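Local structure of cytolethal distending toxin protein C (Haemophilus ducreyi, 1SR4) at residues 34-39 with 69-74; 19-24 with 42-47; 78-83 with 90-95. The protein is a lectin-like subunit of a three-part bacterial genotoxin with a DNase I-like partner, and probably helps it bind carbohydrate. One frame throughout, in Å; residues are numbered along the deposited sequence.

Along the chain the segments run 19-24, 34-39, 42-47, 69-74, 78-83, 90-95, so contacts 1 and 2 interleave while contact 3 follows both in series. Contact 2, the most central in space at about 8 Å from the chain's centre, pairs strands 19-24 and 46-50 of the antiparallel sheet. Contact 1, centred about 10 Å away, joins two surface loops; a salt bridge from Lys69 to Glu47 ties it to contact 2. Contact 3, centred about 14 Å from contact 1 and 15 Å from contact 2, sets a hairpin tip against a short helix and the start of strand 95-99, and touches contact 1 at Asp34 and Lys82. All belong to one ricin-type beta-trefoil.

Contact 1. Residues 34-39 with 69-74; sequences DHYDSH and KVVGAA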
ATOM      1  N   ASP C  34      15.267 -20.535  12.794  1.00 22.84           N
ATOM      2  CA  ASP C  34      16.067 -21.753  12.822  1.00 26.21           C
ATOM      3  C   ASP C  34      15.274 -22.997  12.438  1.00 25.29           C
ATOM      4  O   ASP C  34      15.794 -24.108  12.479  1.00 25.51           O
ATOM      5  CB  ASP C  34      16.634 -21.915  14.234  1.00 31.82           C
ATOM      6  CG  ASP C  34      15.689 -21.364  15.312  1.00 37.00           C
ATOM      7  OD1 ASP C  34      15.464 -20.125  15.358  1.00 39.89           O
ATOM      8  OD2 ASP C  34      15.166 -22.171  16.110  1.00 40.11           O
ATOM      9  N   HIS C  35      14.018 -22.810  12.057  1.00 24.38           N
ATOM     10  CA  HIS C  35      13.176 -23.939  11.705  1.00 24.39           C
ATOM     11  C   HIS C  35      13.533 -24.535  10.351  1.00 24.77           C
ATOM     12  O   HIS C  35      13.218 -25.692  10.067  1.00 24.49           O
ATOM     13  CB  HIS C  35      11.710 -23.526  11.709  1.00 25.32           C
ATOM     14  CG  HIS C  35      10.763 -24.679  11.597  1.00 28.55           C
ATOM     15  ND1 HIS C  35      10.508 -25.537  12.649  1.00 29.69           N
ATOM     16  CD2 HIS C  35      10.026 -25.131  10.556  1.00 28.91           C
ATOM     17  CE1 HIS C  35       9.653 -26.466  12.258  1.00 29.33           C
ATOM     18  NE2 HIS C  35       9.345 -26.243  10.992  1.00 28.65           N
ATOM     19  N   TYR C  36      14.180 -23.749   9.504  1.00 23.16           N
ATOM     20  CA  TYR C  36      14.567 -24.246   8.198  1.00 23.78           C
ATOM     21  C   TYR C  36      16.070 -24.109   8.050  1.00 25.47           C
ATOM     22  O   TYR C  36      16.696 -23.325   8.752  1.00 25.84           O
ATOM     23  CB  TYR C  36      13.862 -23.446   7.098  1.00 21.72           C
ATOM     24  CG  TYR C  36      12.350 -23.595   7.090  1.00 19.51           C
ATOM     25  CD1 TYR C  36      11.742 -24.665   6.437  1.00 17.29           C
ATOM     26  CD2 TYR C  36      11.533 -22.675   7.753  1.00 17.89           C
ATOM     27  CE1 TYR C  36      10.355 -24.820   6.442  1.00 18.58           C
ATOM     28  CE2 TYR C  36      10.134 -22.823   7.771  1.00 19.35           C
ATOM     29  CZ  TYR C  36       9.556 -23.906   7.110  1.00 16.68           C
ATOM     30  OH  TYR C  36       8.191 -24.095   7.152  1.00 17.50           O
ATOM     31  N   ASP C  37      16.650 -24.890   7.146  1.00 30.19           N
ATOM     32  CA  ASP C  37      18.086 -24.807   6.883  1.00 33.63           C
ATOM     33  C   ASP C  37      18.401 -23.348   6.533  1.00 34.75           C
ATOM     34  O   ASP C  37      17.638 -22.703   5.808  1.00 34.48           O
ATOM     35  CB  ASP C  37      18.444 -25.712   5.705  1.00 37.06           C
ATOM     36  CG  ASP C  37      19.706 -25.258   4.972  1.00 41.40           C
ATOM     37  OD1 ASP C  37      19.695 -25.246   3.715  1.00 44.59           O
ATOM     38  OD2 ASP C  37      20.705 -24.919   5.643  1.00 41.86           O
ATOM     39  N   SER C  38      19.516 -22.832   7.042  1.00 35.56           N
ATOM     40  CA  SER C  38      19.915 -21.452   6.781  1.00 36.89           C
ATOM     41  C   SER C  38      20.008 -21.130   5.296  1.00 37.26           C
ATOM     42  O   SER C  38      19.947 -19.969   4.910  1.00 37.18           O
ATOM     43  CB  SER C  38      21.273 -21.166   7.411  1.00 39.00           C
ATOM     44  OG  SER C  38      22.290 -21.841   6.686  1.00 41.97           O
ATOM     45  N   HIS C  39      20.167 -22.149   4.458  1.00 38.45           N
ATOM     46  CA  HIS C  39      20.281 -21.902   3.025  1.00 38.92           C
ATOM     47  C   HIS C  39      18.964 -22.136   2.288  1.00 37.42           C
ATOM     48  O   HIS C  39      18.906 -22.043   1.067  1.00 37.68           O
ATOM     49  CB  HIS C  39      21.415 -22.752   2.427  1.00 40.51           C
ATOM     50  CG  HIS C  39      22.747 -22.532   3.087  1.00 42.30           C
ATOM     51  ND1 HIS C  39      23.257 -21.275   3.343  1.00 43.55           N
ATOM     52  CD2 HIS C  39      23.671 -23.412   3.554  1.00 42.97           C
ATOM     53  CE1 HIS C  39      24.433 -21.388   3.939  1.00 43.12           C
ATOM     54  NE2 HIS C  39      24.708 -22.673   4.079  1.00 42.82           N
ATOM     55  N   LYS C  69       5.503 -15.110  13.041  1.00 11.17           N
ATOM     56  CA  LYS C  69       5.390 -16.566  13.089  1.00 11.49           C
ATOM     57  C   LYS C  69       6.092 -17.314  11.966  1.00 12.50           C
ATOM     58  O   LYS C  69       6.084 -16.896  10.807  1.00 13.52           O
ATOM     59  CB  LYS C  69       3.903 -16.946  13.104  1.00 13.06           C
ATOM     60  CG  LYS C  69       3.607 -18.443  13.148  1.00 12.84           C
ATOM     61  CD  LYS C  69       2.110 -18.691  12.958  1.00 14.11           C
ATOM     62  CE  LYS C  69       1.797 -20.178  12.747  1.00 14.78           C
ATOM     63  NZ  LYS C  69       2.573 -20.741  11.601  1.00 11.49           N
ATOM     64  N   VAL C  70       6.688 -18.439  12.332  1.00 12.84           N
ATOM     65  CA  VAL C  70       7.391 -19.303  11.399  1.00 12.78           C
ATOM     66  C   VAL C  70       6.359 -19.987  10.513  1.00 11.58           C
ATOM     67  O   VAL C  70       5.286 -20.380  10.975  1.00 12.37           O
ATOM     68  CB  VAL C  70       8.196 -20.404  12.151  1.00 12.39           C
ATOM     69  CG1 VAL C  70       8.805 -21.394  11.162  1.00 10.96           C
ATOM     70  CG2 VAL C  70       9.303 -19.755  12.992  1.00 13.69           C
ATOM     71  N   VAL C  71       6.681 -20.128   9.240  1.00  9.32           N
ATOM     72  CA  VAL C  71       5.767 -20.793   8.329  1.00 11.61           C
ATOM     73  C   VAL C  71       5.671 -22.280   8.694  1.00 10.74           C
ATOM     74  O   VAL C  71       6.690 -22.954   8.826  1.00 11.64           O
ATOM     75  CB  VAL C  71       6.266 -20.688   6.873  1.00  9.88           C
ATOM     76  CG1 VAL C  71       5.374 -21.514   5.947  1.00 11.21           C
ATOM     77  CG2 VAL C  71       6.278 -19.213   6.431  1.00 12.00           C
ATOM     78  N   GLY C  72       4.452 -22.778   8.864  1.00 13.96           N
ATOM     79  CA  GLY C  72       4.258 -24.189   9.175  1.00 16.09           C
ATOM     80  C   GLY C  72       4.548 -24.668  10.599  1.00 18.56           C
ATOM     81  O   GLY C  72       4.547 -25.878  10.850  1.00 19.19           O
ATOM     82  N   ALA C  73       4.779 -23.751  11.537  1.00 17.45           N
ATOM     83  CA  ALA C  73       5.055 -24.153  12.917  1.00 16.57           C
ATOM     84  C   ALA C  73       4.527 -23.138  13.925  1.00 18.27           C
ATOM     85  O   ALA C  73       4.401 -21.944  13.627  1.00 16.40           O
ATOM     86  CB  ALA C  73       6.549 -24.336  13.115  1.00 15.03           C
ATOM     87  N   ALA C  74       4.233 -23.623  15.127  1.00 16.84           N
ATOM     88  CA  ALA C  74       3.729 -22.776  16.188  1.00 19.40           C
ATOM     89  C   ALA C  74       4.901 -22.106  16.908  1.00 20.08           C
ATOM     90  O   ALA C  74       4.964 -22.101  18.142  1.00 22.41           O
ATOM     91  CB  ALA C  74       2.901 -23.608  17.176  1.00 19.77           C
TER
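His35 and Tyr36 reach side by side onto the turn that follows strand 64-69. With its CG anti to the backbone N (chi1 -170°), His35 turns one face of its imidazole to Ala73 CB, 4.0 Å from the ring centroid, a CH-pi contact. At the base of the same side chain, His35 CB meets Val70 CG1 at 3.6 Å. The same methyl lies 3.9 Å from Tyr36 CE2, so it touches both side chains.

The Tyr36 ring carries His35 CD2 over one face, and its hydroxyl donates a short bond of 2.5 Å from OH to Val71 O. The carbonyl is met from above its plane, 47° out of it. The acceptor belongs to the type II turn Val70-Ala73, whose own Ala73 N to Val70 O bond is weak at 3.5 Å; Lys69 NZ bridges the turn, donating to both Val70 O and Ala73 O, and the positive phi of Gly72 suits the third position of such a turn. Loop against loop, the arrangement joins two strand-connecting segments at the surface of a beta-trefoil of the ricin type.

Contact 2. Residues 19-24 with 42-47; sequences RISLRS and LSTHWE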
ATOM      1  N   ARG C  19       2.646 -12.960   4.208  1.00 10.29           N
ATOM      2  CA  ARG C  19       4.011 -13.450   4.301  1.00 10.06           C
ATOM      3  C   ARG C  19       4.965 -12.260   4.119  1.00  9.97           C
ATOM      4  O   ARG C  19       4.740 -11.426   3.252  1.00  9.51           O
ATOM      5  CB  ARG C  19       4.265 -14.468   3.190  1.00 10.76           C
ATOM      6  CG  ARG C  19       5.568 -15.227   3.322  1.00 11.64           C
ATOM      7  CD  ARG C  19       5.443 -16.288   4.403  1.00 13.58           C
ATOM      8  NE  ARG C  19       4.463 -17.308   4.029  1.00 12.19           N
ATOM      9  CZ  ARG C  19       4.726 -18.337   3.231  1.00 16.23           C
ATOM     10  NH1 ARG C  19       5.944 -18.496   2.711  1.00 13.79           N
ATOM     11  NH2 ARG C  19       3.770 -19.220   2.958  1.00 14.40           N
ATOM     12  N   ILE C  20       6.021 -12.183   4.927  1.00  7.99           N
ATOM     13  CA  ILE C  20       6.980 -11.085   4.812  1.00  9.45           C
ATOM     14  C   ILE C  20       8.392 -11.557   5.141  1.00 11.01           C
ATOM     15  O   ILE C  20       8.600 -12.694   5.600  1.00 10.77           O
ATOM     16  CB  ILE C  20       6.701  -9.970   5.858  1.00  9.32           C
ATOM     17  CG1 ILE C  20       6.990 -10.539   7.257  1.00 11.32           C
ATOM     18  CG2 ILE C  20       5.245  -9.477   5.772  1.00  7.46           C
ATOM     19  CD1 ILE C  20       7.030  -9.514   8.390  1.00 12.27           C
ATOM     20  N   SER C  21       9.358 -10.680   4.883  1.00  8.69           N
ATOM     21  CA  SER C  21      10.721 -10.907   5.319  1.00  9.61           C
ATOM     22  C   SER C  21      10.923  -9.612   6.118  1.00 11.60           C
ATOM     23  O   SER C  21      10.430  -8.556   5.723  1.00 11.47           O
ATOM     24  CB  SER C  21      11.728 -11.013   4.173  1.00  8.85           C
ATOM     25  OG  SER C  21      11.898 -12.373   3.780  1.00 10.13           O
ATOM     26  N   LEU C  22      11.595  -9.714   7.256  1.00 11.75           N
ATOM     27  CA  LEU C  22      11.844  -8.569   8.120  1.00 11.89           C
ATOM     28  C   LEU C  22      13.314  -8.220   7.987  1.00 10.44           C
ATOM     29  O   LEU C  22      14.168  -9.029   8.335  1.00 10.55           O
ATOM     30  CB  LEU C  22      11.513  -8.960   9.564  1.00 11.72           C
ATOM     31  CG  LEU C  22      11.602  -7.912  10.676  1.00 13.84           C
ATOM     32  CD1 LEU C  22      10.694  -6.722  10.373  1.00 12.32           C
ATOM     33  CD2 LEU C  22      11.177  -8.574  11.993  1.00 12.98           C
ATOM     34  N   ARG C  23      13.606  -7.017   7.494  1.00  7.62           N
ATOM     35  CA  ARG C  23      14.980  -6.593   7.283  1.00  9.72           C
ATOM     36  C   ARG C  23      15.368  -5.304   8.007  1.00 10.03           C
ATOM     37  O   ARG C  23      14.603  -4.351   8.055  1.00 10.61           O
ATOM     38  CB  ARG C  23      15.254  -6.365   5.784  1.00  8.98           C
ATOM     39  CG  ARG C  23      15.135  -7.582   4.878  1.00  9.74           C
ATOM     40  CD  ARG C  23      15.356  -7.171   3.433  1.00  8.84           C
ATOM     41  NE  ARG C  23      15.174  -8.263   2.482  1.00  8.51           N
ATOM     42  CZ  ARG C  23      16.167  -8.948   1.914  1.00 10.08           C
ATOM     43  NH1 ARG C  23      17.434  -8.656   2.198  1.00  9.51           N
ATOM     44  NH2 ARG C  23      15.892  -9.925   1.051  1.00  8.33           N
ATOM     45  N   SER C  24      16.574  -5.279   8.546  1.00  9.64           N
ATOM     46  CA  SER C  24      17.086  -4.069   9.183  1.00  9.40           C
ATOM     47  C   SER C  24      17.382  -3.131   8.019  1.00  9.69           C
ATOM     48  O   SER C  24      17.967  -3.561   7.024  1.00  8.56           O
ATOM     49  CB  SER C  24      18.404  -4.364   9.903  1.00  8.57           C
ATOM     50  OG  SER C  24      19.134  -3.162  10.106  1.00  9.51           O
ATOM     51  N   LEU C  42      12.861 -20.367   3.057  1.00 15.10           N
ATOM     52  CA  LEU C  42      11.833 -20.249   4.090  1.00 16.01           C
ATOM     53  C   LEU C  42      12.409 -19.812   5.440  1.00 14.23           C
ATOM     54  O   LEU C  42      11.665 -19.419   6.337  1.00 12.19           O
ATOM     55  CB  LEU C  42      11.047 -21.566   4.253  1.00 15.20           C
ATOM     56  CG  LEU C  42      10.080 -21.927   3.116  1.00 17.24           C
ATOM     57  CD1 LEU C  42       9.337 -23.210   3.493  1.00 18.73           C
ATOM     58  CD2 LEU C  42       9.078 -20.783   2.855  1.00 15.69           C
ATOM     59  N   SER C  43      13.730 -19.881   5.584  1.00 14.12           N
ATOM     60  CA  SER C  43      14.359 -19.455   6.821  1.00 14.77           C
ATOM     61  C   SER C  43      14.309 -17.931   6.949  1.00 14.37           C
ATOM     62  O   SER C  43      14.616 -17.389   8.012  1.00 14.59           O
ATOM     63  CB  SER C  43      15.813 -19.927   6.882  1.00 16.97           C
ATOM     64  OG  SER C  43      16.589 -19.325   5.866  1.00 20.25           O
ATOM     65  N   THR C  44      13.934 -17.244   5.867  1.00 12.28           N
ATOM     66  CA  THR C  44      13.850 -15.780   5.889  1.00 10.68           C
ATOM     67  C   THR C  44      12.406 -15.284   5.896  1.00 11.03           C
ATOM     68  O   THR C  44      12.161 -14.066   5.905  1.00  9.55           O
ATOM     69  CB  THR C  44      14.546 -15.132   4.671  1.00  9.72           C
ATOM     70  OG1 THR C  44      13.854 -15.516   3.474  1.00 10.92           O
ATOM     71  CG2 THR C  44      16.011 -15.567   4.574  1.00  9.60           C
ATOM     72  N   HIS C  45      11.456 -16.224   5.901  1.00  9.82           N
ATOM     73  CA  HIS C  45      10.026 -15.896   5.892  1.00  9.81           C
ATOM     74  C   HIS C  45       9.366 -15.931   7.265  1.00 11.05           C
ATOM     75  O   HIS C  45       9.719 -16.753   8.118  1.00  9.57           O
ATOM     76  CB  HIS C  45       9.234 -16.876   5.009  1.00  8.96           C
ATOM     77  CG  HIS C  45       9.526 -16.769   3.545  1.00  9.63           C
ATOM     78  ND1 HIS C  45       8.610 -17.135   2.584  1.00  9.95           N
ATOM     79  CD2 HIS C  45      10.634 -16.370   2.877  1.00 11.59           C
ATOM     80  CE1 HIS C  45       9.141 -16.970   1.384  1.00 11.83           C
ATOM     81  NE2 HIS C  45      10.368 -16.508   1.533  1.00 12.68           N
ATOM     82  N   TRP C  46       8.390 -15.044   7.440  1.00 10.48           N
ATOM     83  CA  TRP C  46       7.586 -14.945   8.653  1.00 11.45           C
ATOM     84  C   TRP C  46       6.171 -14.616   8.233  1.00 11.96           C
ATOM     85  O   TRP C  46       5.952 -13.979   7.189  1.00 14.33           O
ATOM     86  CB  TRP C  46       8.054 -13.809   9.562  1.00 10.06           C
ATOM     87  CG  TRP C  46       9.474 -13.918   9.989  1.00 12.07           C
ATOM     88  CD1 TRP C  46      10.557 -13.342   9.397  1.00 13.57           C
ATOM     89  CD2 TRP C  46       9.968 -14.644  11.118  1.00 11.64           C
ATOM     90  NE1 TRP C  46      11.701 -13.663  10.096  1.00 13.15           N
ATOM     91  CE2 TRP C  46      11.362 -14.459  11.158  1.00 11.96           C
ATOM     92  CE3 TRP C  46       9.360 -15.427  12.105  1.00  9.51           C
ATOM     93  CZ2 TRP C  46      12.168 -15.036  12.147  1.00 11.97           C
ATOM     94  CZ3 TRP C  46      10.150 -15.991  13.084  1.00 12.57           C
ATOM     95  CH2 TRP C  46      11.543 -15.793  13.101  1.00 11.40           C
ATOM     96  N   GLU C  47       5.217 -15.057   9.043  1.00 11.52           N
ATOM     97  CA  GLU C  47       3.816 -14.746   8.825  1.00 12.57           C
ATOM     98  C   GLU C  47       3.545 -13.646   9.839  1.00 13.31           C
ATOM     99  O   GLU C  47       3.905 -13.770  11.018  1.00 11.19           O
ATOM    100  CB  GLU C  47       2.932 -15.959   9.119  1.00 14.57           C
ATOM    101  CG  GLU C  47       3.227 -17.127   8.183  1.00 18.52           C
ATOM    102  CD  GLU C  47       2.451 -18.377   8.541  1.00 22.12           C
ATOM    103  OE1 GLU C  47       2.026 -18.500   9.714  1.00 21.50           O
ATOM    104  OE2 GLU C  47       2.286 -19.240   7.653  1.00 20.53           O
TER
HETATM  105  O   HOH W   1       1.658 -18.353   5.210  1.00 23.34           O
HETATM  106  O   HOH W   2      13.070 -11.992   7.391  1.00  9.14           O
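Arg19 doubles back to meet His45: a chi1 of -170° sets its CG opposite the backbone N, and bends at chi2 and chi3 curl the chain until the guanidinium reaches the imidazole. His45 turns its ring to the same spot with CG beside its own backbone N, chi1 -68°. NH1 of Arg19 then donates to ND1 of His45 over 3.0 Å. NH1 lies close to the imidazole plane and ND1 close to the guanidinium plane, although the two planes are 51° apart. Leu42 CD2 packs near the same NH1 at 3.9 Å.

Behind this bond the backbones pair as antiparallel strands. Ile20 and Trp46 form the hydrogen-bonded pair, with Ile20 N to Trp46 O at 2.9 Å and Trp46 N to Ile20 O at 3.0 Å; their side chains share one face of the sheet, where Ile20 CG1 meets Trp46 CB. Leu22 CB lies 4.5 Å from Trp46 CD1. Arg19 and Glu47 are the next, non-hydrogen-bonded pair, on the other face, where a water accepts from Arg19 NH2 and donates to Glu47 OE2. Trp46 NE1 bonds to Val31 O, and Glu47 OE1 to Lys69.

Where the pairing ends, Ser21 OG donates to Thr44 O at 2.7 Å, coming from above the carbonyl plane. Another water accepts from Leu22 N over 2.7 Å and lies 2.7 Å from Thr44 O, carrying the link past the last backbone pair.

Strand 19-24 also meets the other subunits: Gln247 of CDT protein B bonds to Arg19 O, and Arg23 NH2 donates to Gln66 O of CDT subunit A. Phe150 bonds through N to Ser21 OG and through O to His45 NE2. With ND1 accepting and NE2 donating, these two bonds fix the rotation and flip of the His45 ring and suggest a neutral imidazole with its proton on NE2.

Contact 3. Residues 78-83 with 90-95; sequences AFLGKG and TDHTVF
Ala78 to Gly83 is the tip of a hairpin linking strands 75-77 and 84-86, and Ala78 faces Thr93 with their CA atoms 5.2 Å apart. Ala78 N bonds to Gly83 O, an inverse gamma turn centres on Phe79, and a type II' turn runs from Leu80 to Gly83 with Gly81, at positive phi, in its second position. Opposite, residues 90-93 make a short helix, and the chain leaves helical geometry at Val94 before entering strand 95-99.

The helix end meets the hairpin through His92 and Leu80. Leu80 holds CG beside its backbone N (chi1 -76°), and an extended chi2 of 174° carries CD1 onto a face of the imidazole, 3.9 Å from the ring centroid and 24° off the normal; this is a CH-pi contact, with the two side chains crossing at about a right angle. Ala78 CB presses on the backbone, 3.3 Å from His92 O. Further along, Phe79 CE2 and Phe95 CE1 come within 4.0 Å, the latter approaching near the plane of the Phe79 ring, at its edge. Phe77 and Ile116 touch both rings, so the pair belongs to a larger apolar cluster.

No direct hydrogen bond spans the two segments. Instead one water sits between them, accepting from Phe79 N at 2.7 Å and donating to His92 O at 2.7 Å, at the edges of both the Phe79 and His92 rings. The hairpin is thus held to the helix by apolar and CH-pi packing, with a single water satisfying an amide on one side and a carbonyl on the other.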
ATOM      1  N   ALA C  78      11.782 -14.477  18.700  1.00 13.02           N
ATOM      2  CA  ALA C  78      12.007 -14.071  20.089  1.00 14.26           C
ATOM      3  C   ALA C  78      13.506 -13.972  20.389  1.00 14.77           C
ATOM      4  O   ALA C  78      14.322 -14.553  19.676  1.00 14.69           O
ATOM      5  CB  ALA C  78      11.342 -15.075  21.045  1.00 14.61           C
ATOM      6  N   PHE C  79      13.870 -13.209  21.416  1.00 15.89           N
ATOM      7  CA  PHE C  79      15.273 -13.088  21.821  1.00 17.59           C
ATOM      8  C   PHE C  79      15.543 -14.229  22.811  1.00 19.97           C
ATOM      9  O   PHE C  79      15.896 -14.013  23.968  1.00 22.07           O
ATOM     10  CB  PHE C  79      15.526 -11.733  22.489  1.00 17.81           C
ATOM     11  CG  PHE C  79      15.556 -10.577  21.519  1.00 17.70           C
ATOM     12  CD1 PHE C  79      16.758 -10.170  20.936  1.00 18.01           C
ATOM     13  CD2 PHE C  79      14.373  -9.945  21.139  1.00 15.63           C
ATOM     14  CE1 PHE C  79      16.783  -9.149  19.979  1.00 19.29           C
ATOM     15  CE2 PHE C  79      14.378  -8.926  20.186  1.00 16.02           C
ATOM     16  CZ  PHE C  79      15.585  -8.526  19.601  1.00 17.11           C
ATOM     17  N   LEU C  80      15.337 -15.448  22.344  1.00 21.14           N
ATOM     18  CA  LEU C  80      15.542 -16.640  23.150  1.00 22.01           C
ATOM     19  C   LEU C  80      16.077 -17.741  22.251  1.00 23.59           C
ATOM     20  O   LEU C  80      15.823 -17.744  21.035  1.00 22.14           O
ATOM     21  CB  LEU C  80      14.223 -17.125  23.750  1.00 20.63           C
ATOM     22  CG  LEU C  80      13.585 -16.427  24.939  1.00 22.61           C
ATOM     23  CD1 LEU C  80      12.231 -17.056  25.179  1.00 22.49           C
ATOM     24  CD2 LEU C  80      14.482 -16.553  26.180  1.00 22.10           C
ATOM     25  N   GLY C  81      16.800 -18.679  22.859  1.00 23.19           N
ATOM     26  CA  GLY C  81      17.355 -19.796  22.122  1.00 23.89           C
ATOM     27  C   GLY C  81      18.024 -19.394  20.832  1.00 24.30           C
ATOM     28  O   GLY C  81      18.908 -18.548  20.829  1.00 25.06           O
ATOM     29  N   LYS C  82      17.593 -19.984  19.724  1.00 24.89           N
ATOM     30  CA  LYS C  82      18.190 -19.669  18.445  1.00 25.61           C
ATOM     31  C   LYS C  82      17.403 -18.643  17.633  1.00 25.32           C
ATOM     32  O   LYS C  82      17.599 -18.542  16.422  1.00 24.48           O
ATOM     33  CB  LYS C  82      18.362 -20.948  17.620  1.00 28.97           C
ATOM     34  CG  LYS C  82      19.113 -22.055  18.345  1.00 33.45           C
ATOM     35  CD  LYS C  82      20.499 -21.601  18.778  1.00 36.87           C
ATOM     36  CE  LYS C  82      21.371 -21.267  17.571  1.00 39.23           C
ATOM     37  NZ  LYS C  82      22.673 -20.658  17.981  1.00 40.71           N
ATOM     38  N   GLY C  83      16.513 -17.892  18.285  1.00 23.88           N
ATOM     39  CA  GLY C  83      15.758 -16.885  17.557  1.00 21.29           C
ATOM     40  C   GLY C  83      14.246 -17.025  17.558  1.00 20.95           C
ATOM     41  O   GLY C  83      13.554 -16.146  17.050  1.00 20.39           O
ATOM     42  N   THR C  90       3.860 -15.183  25.119  1.00 17.85           N
ATOM     43  CA  THR C  90       3.646 -13.820  24.667  1.00 17.76           C
ATOM     44  C   THR C  90       4.626 -12.770  25.188  1.00 18.53           C
ATOM     45  O   THR C  90       4.939 -11.819  24.464  1.00 16.69           O
ATOM     46  CB  THR C  90       2.183 -13.381  24.945  1.00 17.85           C
ATOM     47  OG1 THR C  90       1.914 -13.416  26.352  1.00 17.85           O
ATOM     48  CG2 THR C  90       1.219 -14.315  24.245  1.00 18.05           C
ATOM     49  N   ASP C  91       5.122 -12.935  26.420  1.00 18.63           N
ATOM     50  CA  ASP C  91       6.080 -11.975  26.978  1.00 18.98           C
ATOM     51  C   ASP C  91       7.334 -11.872  26.104  1.00 17.82           C
ATOM     52  O   ASP C  91       7.985 -10.829  26.062  1.00 17.62           O
ATOM     53  CB  ASP C  91       6.510 -12.380  28.389  1.00 19.90           C
ATOM     54  CG  ASP C  91       5.479 -12.029  29.452  1.00 23.09           C
ATOM     55  OD1 ASP C  91       4.370 -11.547  29.116  1.00 20.95           O
ATOM     56  OD2 ASP C  91       5.795 -12.244  30.644  1.00 23.31           O
ATOM     57  N   HIS C  92       7.688 -12.954  25.420  1.00 17.53           N
ATOM     58  CA  HIS C  92       8.877 -12.932  24.567  1.00 17.32           C
ATOM     59  C   HIS C  92       8.584 -12.892  23.081  1.00 14.87           C
ATOM     60  O   HIS C  92       9.495 -12.699  22.289  1.00 13.83           O
ATOM     61  CB  HIS C  92       9.749 -14.154  24.834  1.00 20.54           C
ATOM     62  CG  HIS C  92      10.333 -14.187  26.212  1.00 26.06           C
ATOM     63  ND1 HIS C  92      11.378 -13.373  26.598  1.00 27.48           N
ATOM     64  CD2 HIS C  92       9.985 -14.901  27.309  1.00 26.84           C
ATOM     65  CE1 HIS C  92      11.645 -13.581  27.876  1.00 29.14           C
ATOM     66  NE2 HIS C  92      10.813 -14.502  28.332  1.00 30.24           N
ATOM     67  N   THR C  93       7.328 -13.062  22.693  1.00 13.36           N
ATOM     68  CA  THR C  93       7.016 -13.113  21.268  1.00 12.46           C
ATOM     69  C   THR C  93       6.157 -11.998  20.720  1.00 13.66           C
ATOM     70  O   THR C  93       6.059 -11.853  19.498  1.00 13.38           O
ATOM     71  CB  THR C  93       6.332 -14.439  20.911  1.00 11.61           C
ATOM     72  OG1 THR C  93       5.095 -14.541  21.620  1.00 11.15           O
ATOM     73  CG2 THR C  93       7.225 -15.615  21.317  1.00 14.90           C
ATOM     74  N   VAL C  94       5.534 -11.215  21.597  1.00 12.23           N
ATOM     75  CA  VAL C  94       4.686 -10.132  21.122  1.00 12.75           C
ATOM     76  C   VAL C  94       5.493  -8.849  20.973  1.00 13.32           C
ATOM     77  O   VAL C  94       6.118  -8.365  21.925  1.00 12.86           O
ATOM     78  CB  VAL C  94       3.492  -9.896  22.052  1.00 12.30           C
ATOM     79  CG1 VAL C  94       2.669  -8.683  21.569  1.00 11.24           C
ATOM     80  CG2 VAL C  94       2.602 -11.156  22.073  1.00 11.51           C
ATOM     81  N   PHE C  95       5.493  -8.320  19.756  1.00 11.04           N
ATOM     82  CA  PHE C  95       6.224  -7.095  19.473  1.00 11.62           C
ATOM     83  C   PHE C  95       5.261  -5.997  19.064  1.00 10.09           C
ATOM     84  O   PHE C  95       4.067  -6.239  18.911  1.00 10.12           O
ATOM     85  CB  PHE C  95       7.323  -7.364  18.443  1.00  8.92           C
ATOM     86  CG  PHE C  95       8.451  -8.175  19.011  1.00 12.50           C
ATOM     87  CD1 PHE C  95       9.487  -7.556  19.722  1.00 11.61           C
ATOM     88  CD2 PHE C  95       8.416  -9.564  18.960  1.00 13.33           C
ATOM     89  CE1 PHE C  95      10.463  -8.307  20.379  1.00 14.07           C
ATOM     90  CE2 PHE C  95       9.390 -10.331  19.616  1.00 14.94           C
ATOM     91  CZ  PHE C  95      10.417  -9.693  20.332  1.00 13.70           C
TER
HETATM   92  O   HOH W   3      11.961 -12.019  22.986  1.00 20.99           O